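Local coordinates for protein chintase (Rhizomucor miehei, PDB 5YUQ) that probably hydrolyses the beta-1,4 linkages of chitin, as a family 18 glycoside hydrolase with a tunnel-shaped active site, at residues G236-T241 with S258-G263; D264-K269 with Q284-T289. All blocks are in the same frame, centred on the assembly; numbering follows the deposited sequence.

Running from the N terminus, strand 228-240 comes first, and the long excursion that follows it carries no helix or strand until 284-286. Contact 1 closes the first part of this excursion by bringing 258-263 back against the end of the strand it left. Contact 2 opens at the very next residue and closes when 264-269 meets 284-289, so the two follow in series and neither encloses nor crosses the other. They adjoin in space as well: strands 228-240 and 284-286 pair antiparallel, V238 packs on Y285, and K262 reaches the backbone of D267. Together they fasten the excursion to strand 228-240 and to the start of helix 287-292.

Contact 1: G236-T241 with S258-G263; sequences GRVSKT and SSQIKG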
ATOM      1  N   GLY A 236      -2.448   9.828   7.097  1.00 12.68           N
ATOM      2  CA  GLY A 236      -2.493   9.221   8.407  1.00 13.97           C
ATOM      3  C   GLY A 236      -3.888   8.685   8.661  1.00 15.05           C
ATOM      4  O   GLY A 236      -4.745   8.726   7.775  1.00 13.08           O
ATOM      5  N   ARG A 237      -4.118   8.176   9.863  1.00 12.28           N
ATOM      6  CA  ARG A 237      -5.441   7.660  10.216  1.00 15.23           C
ATOM      7  C   ARG A 237      -5.845   8.140  11.592  1.00 16.14           C
ATOM      8  O   ARG A 237      -5.015   8.195  12.502  1.00 15.45           O
ATOM      9  CB  ARG A 237      -5.456   6.131  10.182  1.00 16.64           C
ATOM     10  CG  ARG A 237      -6.704   5.511  10.810  1.00 19.95           C
ATOM     11  CD  ARG A 237      -6.888   4.042  10.417  1.00 21.77           C
ATOM     12  NE  ARG A 237      -7.042   3.912   8.971  1.00 22.56           N
ATOM     13  CZ  ARG A 237      -6.052   3.609   8.146  1.00 19.09           C
ATOM     14  NH1 ARG A 237      -4.837   3.367   8.626  1.00 22.62           N
ATOM     15  NH2 ARG A 237      -6.279   3.530   6.845  1.00 24.09           N
ATOM     16  N   VAL A 238      -7.115   8.506  11.742  1.00 15.12           N
ATOM     17  CA  VAL A 238      -7.637   8.825  13.059  1.00 12.50           C
ATOM     18  C   VAL A 238      -8.305   7.618  13.710  1.00 14.93           C
ATOM     19  O   VAL A 238      -8.924   6.791  13.037  1.00 16.09           O
ATOM     20  CB  VAL A 238      -8.618  10.028  13.040  1.00 17.06           C
ATOM     21  CG1 VAL A 238      -7.875  11.309  12.688  1.00 17.40           C
ATOM     22  CG2 VAL A 238      -9.775   9.777  12.082  1.00 15.83           C
ATOM     23  N   SER A 239      -8.122   7.505  15.018  1.00 14.77           N
ATOM     24  CA  SER A 239      -8.859   6.556  15.839  1.00 13.04           C
ATOM     25  C   SER A 239      -9.517   7.353  16.949  1.00 13.05           C
ATOM     26  O   SER A 239      -9.095   8.466  17.268  1.00 15.61           O
ATOM     27  CB  SER A 239      -7.918   5.525  16.451  1.00 12.80           C
ATOM     28  OG  SER A 239      -7.299   4.738  15.445  1.00 15.75           O
ATOM     29  N   LYS A 240     -10.550   6.785  17.548  1.00 13.31           N
ATOM     30  CA  LYS A 240     -11.203   7.430  18.676  1.00 14.76           C
ATOM     31  C   LYS A 240     -10.688   6.810  19.966  1.00 14.57           C
ATOM     32  O   LYS A 240     -10.890   5.619  20.205  1.00 14.92           O
ATOM     33  CB  LYS A 240     -12.711   7.227  18.596  1.00 15.31           C
ATOM     34  CG  LYS A 240     -13.462   7.965  19.702  1.00 19.20           C
ATOM     35  CD  LYS A 240     -14.947   7.695  19.644  1.00 20.14           C
ATOM     36  CE  LYS A 240     -15.670   8.592  20.646  1.00 19.57           C
ATOM     37  NZ  LYS A 240     -17.132   8.334  20.645  1.00 24.25           N
ATOM     38  N   THR A 241     -10.012   7.603  20.794  1.00 14.40           N
ATOM     39  CA  THR A 241      -9.532   7.088  22.072  1.00 14.67           C
ATOM     40  C   THR A 241     -10.666   7.075  23.095  1.00 16.45           C
ATOM     41  O   THR A 241     -11.589   7.896  23.028  1.00 15.48           O
ATOM     42  CB  THR A 241      -8.344   7.895  22.614  1.00 10.93           C
ATOM     43  OG1 THR A 241      -8.784   9.199  23.013  1.00 15.11           O
ATOM     44  CG2 THR A 241      -7.277   8.045  21.543  1.00 13.89           C
ATOM     45  N   SER A 258     -15.921   0.162  18.195  1.00 20.68           N
ATOM     46  CA  SER A 258     -17.330   0.040  17.818  1.00 29.41           C
ATOM     47  C   SER A 258     -17.560   0.319  16.336  1.00 37.45           C
ATOM     48  O   SER A 258     -18.334  -0.378  15.682  1.00 38.12           O
ATOM     49  CB  SER A 258     -18.209   0.949  18.676  1.00 27.35           C
ATOM     50  OG  SER A 258     -18.054   2.310  18.308  1.00 38.32           O
ATOM     51  N   SER A 259     -16.882   1.337  15.814  1.00 28.61           N
ATOM     52  CA  SER A 259     -16.946   1.676  14.398  1.00 31.08           C
ATOM     53  C   SER A 259     -15.869   2.704  14.117  1.00 24.78           C
ATOM     54  O   SER A 259     -15.497   3.471  15.005  1.00 27.53           O
ATOM     55  CB  SER A 259     -18.308   2.251  14.014  1.00 28.71           C
ATOM     56  OG  SER A 259     -18.503   3.535  14.570  1.00 36.30           O
ATOM     57  N   GLN A 260     -15.365   2.710  12.890  1.00 24.65           N
ATOM     58  CA  GLN A 260     -14.304   3.633  12.502  1.00 20.25           C
ATOM     59  C   GLN A 260     -14.839   5.040  12.273  1.00 19.42           C
ATOM     60  O   GLN A 260     -15.722   5.244  11.439  1.00 24.59           O
ATOM     61  CB  GLN A 260     -13.616   3.128  11.235  1.00 20.69           C
ATOM     62  CG  GLN A 260     -12.564   4.098  10.694  1.00 21.82           C
ATOM     63  CD  GLN A 260     -11.443   4.333  11.680  1.00 19.72           C
ATOM     64  OE1 GLN A 260     -10.777   3.387  12.116  1.00 19.01           O
ATOM     65  NE2 GLN A 260     -11.227   5.599  12.045  1.00 15.55           N
ATOM     66  N   ILE A 261     -14.318   6.015  13.017  1.00 18.37           N
ATOM     67  CA  ILE A 261     -14.739   7.397  12.832  1.00 19.97           C
ATOM     68  C   ILE A 261     -14.169   7.964  11.531  1.00 19.37           C
ATOM     69  O   ILE A 261     -13.138   7.503  11.033  1.00 19.45           O
ATOM     70  CB  ILE A 261     -14.317   8.306  14.008  1.00 20.32           C
ATOM     71  CG1 ILE A 261     -12.804   8.236  14.246  1.00 17.70           C
ATOM     72  CG2 ILE A 261     -15.075   7.922  15.279  1.00 20.14           C
ATOM     73  CD1 ILE A 261     -12.276   9.405  15.092  1.00 18.48           C
ATOM     74  N   LYS A 262     -14.860   8.959  10.992  1.00 19.54           N
ATOM     75  CA  LYS A 262     -14.440   9.633   9.770  1.00 18.60           C
ATOM     76  C   LYS A 262     -13.144  10.404   9.984  1.00 20.19           C
ATOM     77  O   LYS A 262     -12.940  11.024  11.033  1.00 18.68           O
ATOM     78  CB  LYS A 262     -15.538  10.602   9.321  1.00 20.93           C
ATOM     79  CG  LYS A 262     -15.269  11.318   8.008  1.00 19.30           C
ATOM     80  CD  LYS A 262     -16.348  12.377   7.763  1.00 24.14           C
ATOM     81  CE  LYS A 262     -16.081  13.182   6.499  1.00 33.28           C
ATOM     82  NZ  LYS A 262     -16.174  12.356   5.274  1.00 38.12           N
ATOM     83  N   GLY A 263     -12.277  10.363   8.978  1.00 15.71           N
ATOM     84  CA  GLY A 263     -11.070  11.168   8.960  1.00 17.27           C
ATOM     85  C   GLY A 263     -11.340  12.535   8.368  1.00 17.46           C
ATOM     86  O   GLY A 263     -12.171  13.285   8.893  1.00 18.81           O
TER
HETATM   87  O   HOH W   1      -9.447   3.252  14.589  1.00 17.81           O
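In the flat side-chain amide of Q260, NE2 is shared between two carbonyls, V238 O tilted 18° out of the amide plane and I261 O in it. The bond from NE2 to V238 O is 2.8 Å long. The one from NE2 to the carbonyl of the next residue, I261 O, measures 2.9 Å, is nearly straight at 169° and uses a carbonyl lone pair. The two bonds fix the rotation of the amide and leave OE1 turned to a water, which donates to it and also bonds S239 OG at 2.7 Å. With CG of Q260 anti to the backbone N (chi1 175°), the bend at chi2 brings NE2 back to I261 O. Beside it the packing is apolar: I261 CD1 lies 3.9 Å from V238 CG2 and also touches the backbone between S239 and K240, while I261 CG2 meets K240 CB. V238 CG2 further rests 3.7 Å from G263 CA. No ladder of backbone bonds joins the segments. R237, whose aliphatic part skirts the Q260 amide, sends its guanidinium to D182. The loop thus lies across the end of strand 228-240, with strand 322-325 alongside: L324 touches V238, and K322 touches I261.

Contact 2: D264-K269 with Q284-T289; sequences DSTDEK and QYIWRT
D264 and Y285 approach to 4.9 Å between CA atoms, and D264 N is bonded to Q284 O at 2.9 Å. From there the loop turns away through a type I beta turn, D264 to D267, closed by D267 N to D264 O; D267 then centres an inverse gamma turn. On the other side the short strand 284-286 passes straight into helix 287-292, with I286 at the N-cap position. The D264 carboxylate joins the turn to the helix start. Its OD2 accepts from I286 N at 2.8 Å and from T289 OG1 at 2.7 Å, the two donors arriving from opposite faces of the carboxylate plane. OD1 serves the turn itself: T266 N bonds to it from above the plane, making an Asx turn, and T266 OG1 takes its syn lone pair. Four bonds therefore grip this buried group and hold its rotation, and they would probably favour the charged form. Both segments lie in the excursion of the family 18 TIM barrel that leaves barrel strand 228-240 and ends before helix 329-341, which leads to strand 346-350. D264 CB sits over the centre of one face of the Y285 ring, 4.0 Å from its centroid, a CH-pi contact; the Y285 hydroxyl goes on to E293. T266 OG1, besides giving its proton to D264, accepts from Q284 NE2 at 3.0 Å and 163°, the Q284 chain reaching it fully extended (chi2 179°) and crossing at about a right angle. T266 CG2 packs 3.7 Å from I286 CD1. A water bridges S265 OG to T289 OG1, and D267 turns its carboxylate to the backbone N of G263, S282 and G283.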
ATOM      1  N   ASP A 264     -10.655  12.872   7.278  1.00 16.32           N
ATOM      2  CA  ASP A 264     -10.870  14.181   6.665  1.00 16.80           C
ATOM      3  C   ASP A 264     -11.912  14.127   5.548  1.00 17.42           C
ATOM      4  O   ASP A 264     -12.658  13.155   5.435  1.00 19.32           O
ATOM      5  CB  ASP A 264      -9.550  14.794   6.175  1.00 17.40           C
ATOM      6  CG  ASP A 264      -8.937  14.032   5.022  1.00 18.27           C
ATOM      7  OD1 ASP A 264      -9.589  13.124   4.456  1.00 19.90           O
ATOM      8  OD2 ASP A 264      -7.784  14.348   4.667  1.00 16.55           O
ATOM      9  N   SER A 265     -11.952  15.172   4.722  1.00 22.55           N
ATOM     10  CA  SER A 265     -12.945  15.269   3.656  1.00 21.52           C
ATOM     11  C   SER A 265     -12.789  14.196   2.583  1.00 24.79           C
ATOM     12  O   SER A 265     -13.731  13.917   1.843  1.00 29.00           O
ATOM     13  CB  SER A 265     -12.901  16.657   3.014  1.00 23.80           C
ATOM     14  OG  SER A 265     -11.673  16.871   2.346  1.00 28.21           O
ATOM     15  N   THR A 266     -11.602  13.601   2.488  1.00 23.38           N
ATOM     16  CA  THR A 266     -11.364  12.540   1.514  1.00 25.79           C
ATOM     17  C   THR A 266     -11.950  11.218   1.985  1.00 26.49           C
ATOM     18  O   THR A 266     -12.036  10.263   1.211  1.00 26.93           O
ATOM     19  CB  THR A 266      -9.859  12.325   1.234  1.00 23.46           C
ATOM     20  OG1 THR A 266      -9.229  11.750   2.386  1.00 21.78           O
ATOM     21  CG2 THR A 266      -9.178  13.624   0.855  1.00 23.67           C
ATOM     22  N   ASP A 267     -12.350  11.162   3.254  1.00 23.11           N
ATOM     23  CA  ASP A 267     -12.847   9.915   3.837  1.00 23.45           C
ATOM     24  C   ASP A 267     -14.354   9.771   3.651  1.00 24.78           C
ATOM     25  O   ASP A 267     -15.137  10.052   4.559  1.00 28.75           O
ATOM     26  CB  ASP A 267     -12.471   9.825   5.318  1.00 17.88           C
ATOM     27  CG  ASP A 267     -12.805   8.479   5.932  1.00 20.42           C
ATOM     28  OD1 ASP A 267     -13.159   7.540   5.192  1.00 24.46           O
ATOM     29  OD2 ASP A 267     -12.705   8.366   7.169  1.00 17.75           O
ATOM     30  N   GLU A 268     -14.746   9.339   2.459  1.00 22.67           N
ATOM     31  CA  GLU A 268     -16.147   9.114   2.142  1.00 29.33           C
ATOM     32  C   GLU A 268     -16.553   7.735   2.618  1.00 26.78           C
ATOM     33  O   GLU A 268     -15.774   6.781   2.522  1.00 26.08           O
ATOM     34  CB  GLU A 268     -16.378   9.200   0.633  1.00 31.09           C
ATOM     35  CG  GLU A 268     -16.191  10.578   0.020  1.00 46.70           C
ATOM     36  CD  GLU A 268     -16.364  10.561  -1.492  1.00 56.79           C
ATOM     37  OE1 GLU A 268     -16.206   9.479  -2.097  1.00 54.54           O
ATOM     38  OE2 GLU A 268     -16.666  11.626  -2.075  1.00 62.35           O
ATOM     39  N   LYS A 269     -17.774   7.622   3.121  1.00 22.51           N
ATOM     40  CA  LYS A 269     -18.295   6.325   3.513  1.00 24.61           C
ATOM     41  C   LYS A 269     -18.389   5.447   2.278  1.00 25.79           C
ATOM     42  O   LYS A 269     -18.812   5.903   1.216  1.00 25.38           O
ATOM     43  CB  LYS A 269     -19.667   6.469   4.171  1.00 26.12           C
ATOM     44  CG  LYS A 269     -19.698   5.967   5.593  1.00 36.96           C
ATOM     45  CD  LYS A 269     -21.070   6.140   6.220  1.00 34.18           C
ATOM     46  CE  LYS A 269     -21.064   5.609   7.642  1.00 36.73           C
ATOM     47  NZ  LYS A 269     -22.410   5.659   8.273  1.00 43.04           N
ATOM     48  N   GLN A 284      -9.102   7.829   7.095  1.00 16.71           N
ATOM     49  CA  GLN A 284      -8.013   8.421   6.324  1.00 18.08           C
ATOM     50  C   GLN A 284      -7.962   9.935   6.494  1.00 17.23           C
ATOM     51  O   GLN A 284      -8.984  10.621   6.482  1.00 16.37           O
ATOM     52  CB  GLN A 284      -8.158   8.048   4.850  1.00 17.78           C
ATOM     53  CG  GLN A 284      -7.106   8.665   3.937  1.00 20.85           C
ATOM     54  CD  GLN A 284      -7.281   8.240   2.493  1.00 25.50           C
ATOM     55  OE1 GLN A 284      -6.728   7.226   2.062  1.00 26.80           O
ATOM     56  NE2 GLN A 284      -8.060   9.016   1.736  1.00 27.89           N
ATOM     57  N   TYR A 285      -6.749  10.445   6.656  1.00 16.51           N
ATOM     58  CA  TYR A 285      -6.513  11.859   6.846  1.00 17.97           C
ATOM     59  C   TYR A 285      -5.293  12.167   5.987  1.00 16.74           C
ATOM     60  O   TYR A 285      -4.175  11.815   6.356  1.00 15.40           O
ATOM     61  CB  TYR A 285      -6.202  12.088   8.323  1.00 19.78           C
ATOM     62  CG  TYR A 285      -6.774  13.353   8.912  1.00 18.50           C
ATOM     63  CD1 TYR A 285      -6.130  14.559   8.735  1.00 21.43           C
ATOM     64  CD2 TYR A 285      -7.933  13.326   9.673  1.00 21.21           C
ATOM     65  CE1 TYR A 285      -6.622  15.711   9.271  1.00 22.58           C
ATOM     66  CE2 TYR A 285      -8.443  14.495  10.224  1.00 19.70           C
ATOM     67  CZ  TYR A 285      -7.776  15.677  10.012  1.00 20.17           C
ATOM     68  OH  TYR A 285      -8.257  16.852  10.545  1.00 27.68           O
ATOM     69  N   ILE A 286      -5.487  12.790   4.828  1.00 13.56           N
ATOM     70  CA  ILE A 286      -4.356  12.930   3.902  1.00 12.14           C
ATOM     71  C   ILE A 286      -3.425  14.067   4.295  1.00 15.37           C
ATOM     72  O   ILE A 286      -3.816  14.995   5.004  1.00 14.51           O
ATOM     73  CB  ILE A 286      -4.788  13.084   2.429  1.00 14.07           C
ATOM     74  CG1 ILE A 286      -5.540  14.399   2.215  1.00 14.61           C
ATOM     75  CG2 ILE A 286      -5.627  11.891   1.991  1.00 15.37           C
ATOM     76  CD1 ILE A 286      -5.632  14.788   0.750  1.00 18.81           C
ATOM     77  N   TRP A 287      -2.183  13.992   3.842  1.00 13.12           N
ATOM     78  CA  TRP A 287      -1.189  14.976   4.235  1.00 12.96           C
ATOM     79  C   TRP A 287      -1.631  16.401   3.931  1.00 15.91           C
ATOM     80  O   TRP A 287      -1.386  17.305   4.735  1.00 14.78           O
ATOM     81  CB  TRP A 287       0.157  14.707   3.571  1.00 12.96           C
ATOM     82  CG  TRP A 287       1.124  15.803   3.874  1.00 13.06           C
ATOM     83  CD1 TRP A 287       1.503  16.819   3.044  1.00 13.91           C
ATOM     84  CD2 TRP A 287       1.818  16.012   5.110  1.00 12.66           C
ATOM     85  NE1 TRP A 287       2.391  17.649   3.692  1.00 15.51           N
ATOM     86  CE2 TRP A 287       2.603  17.172   4.960  1.00 13.42           C
ATOM     87  CE3 TRP A 287       1.855  15.327   6.329  1.00 12.60           C
ATOM     88  CZ2 TRP A 287       3.423  17.656   5.979  1.00 14.44           C
ATOM     89  CZ3 TRP A 287       2.664  15.809   7.341  1.00 16.12           C
ATOM     90  CH2 TRP A 287       3.436  16.965   7.161  1.00 15.31           C
ATOM     91  N   ARG A 288      -2.277  16.615   2.793  1.00 15.31           N
ATOM     92  CA  ARG A 288      -2.696  17.978   2.418  1.00 18.03           C
ATOM     93  C   ARG A 288      -3.513  18.590   3.574  1.00 17.05           C
ATOM     94  O   ARG A 288      -3.332  19.743   3.854  1.00 17.64           O
ATOM     95  CB  ARG A 288      -3.508  18.062   1.156  1.00 20.40           C
ATOM     96  CG  ARG A 288      -2.749  17.694  -0.097  1.00 22.16           C
ATOM     97  CD  ARG A 288      -3.560  17.651  -1.375  1.00 20.29           C
ATOM     98  NE  ARG A 288      -3.942  18.992  -1.823  1.00 21.82           N
ATOM     99  CZ  ARG A 288      -3.141  19.804  -2.484  1.00 27.50           C
ATOM    100  NH1 ARG A 288      -1.910  19.464  -2.842  1.00 20.06           N
ATOM    101  NH2 ARG A 288      -3.591  20.973  -2.827  1.00 26.31           N
ATOM    102  N   THR A 289      -4.411  17.797   4.161  1.00 17.37           N
ATOM    103  CA  THR A 289      -5.245  18.263   5.264  1.00 15.30           C
ATOM    104  C   THR A 289      -4.421  18.519   6.519  1.00 16.88           C
ATOM    105  O   THR A 289      -4.602  19.532   7.196  1.00 16.26           O
ATOM    106  CB  THR A 289      -6.335  17.243   5.597  1.00 15.91           C
ATOM    107  OG1 THR A 289      -7.035  16.885   4.398  1.00 17.54           O
ATOM    108  CG2 THR A 289      -7.314  17.826   6.610  1.00 17.10           C
TER
HETATM  109  O   HOH W   2      -9.501  17.988   4.047  1.00 44.30           O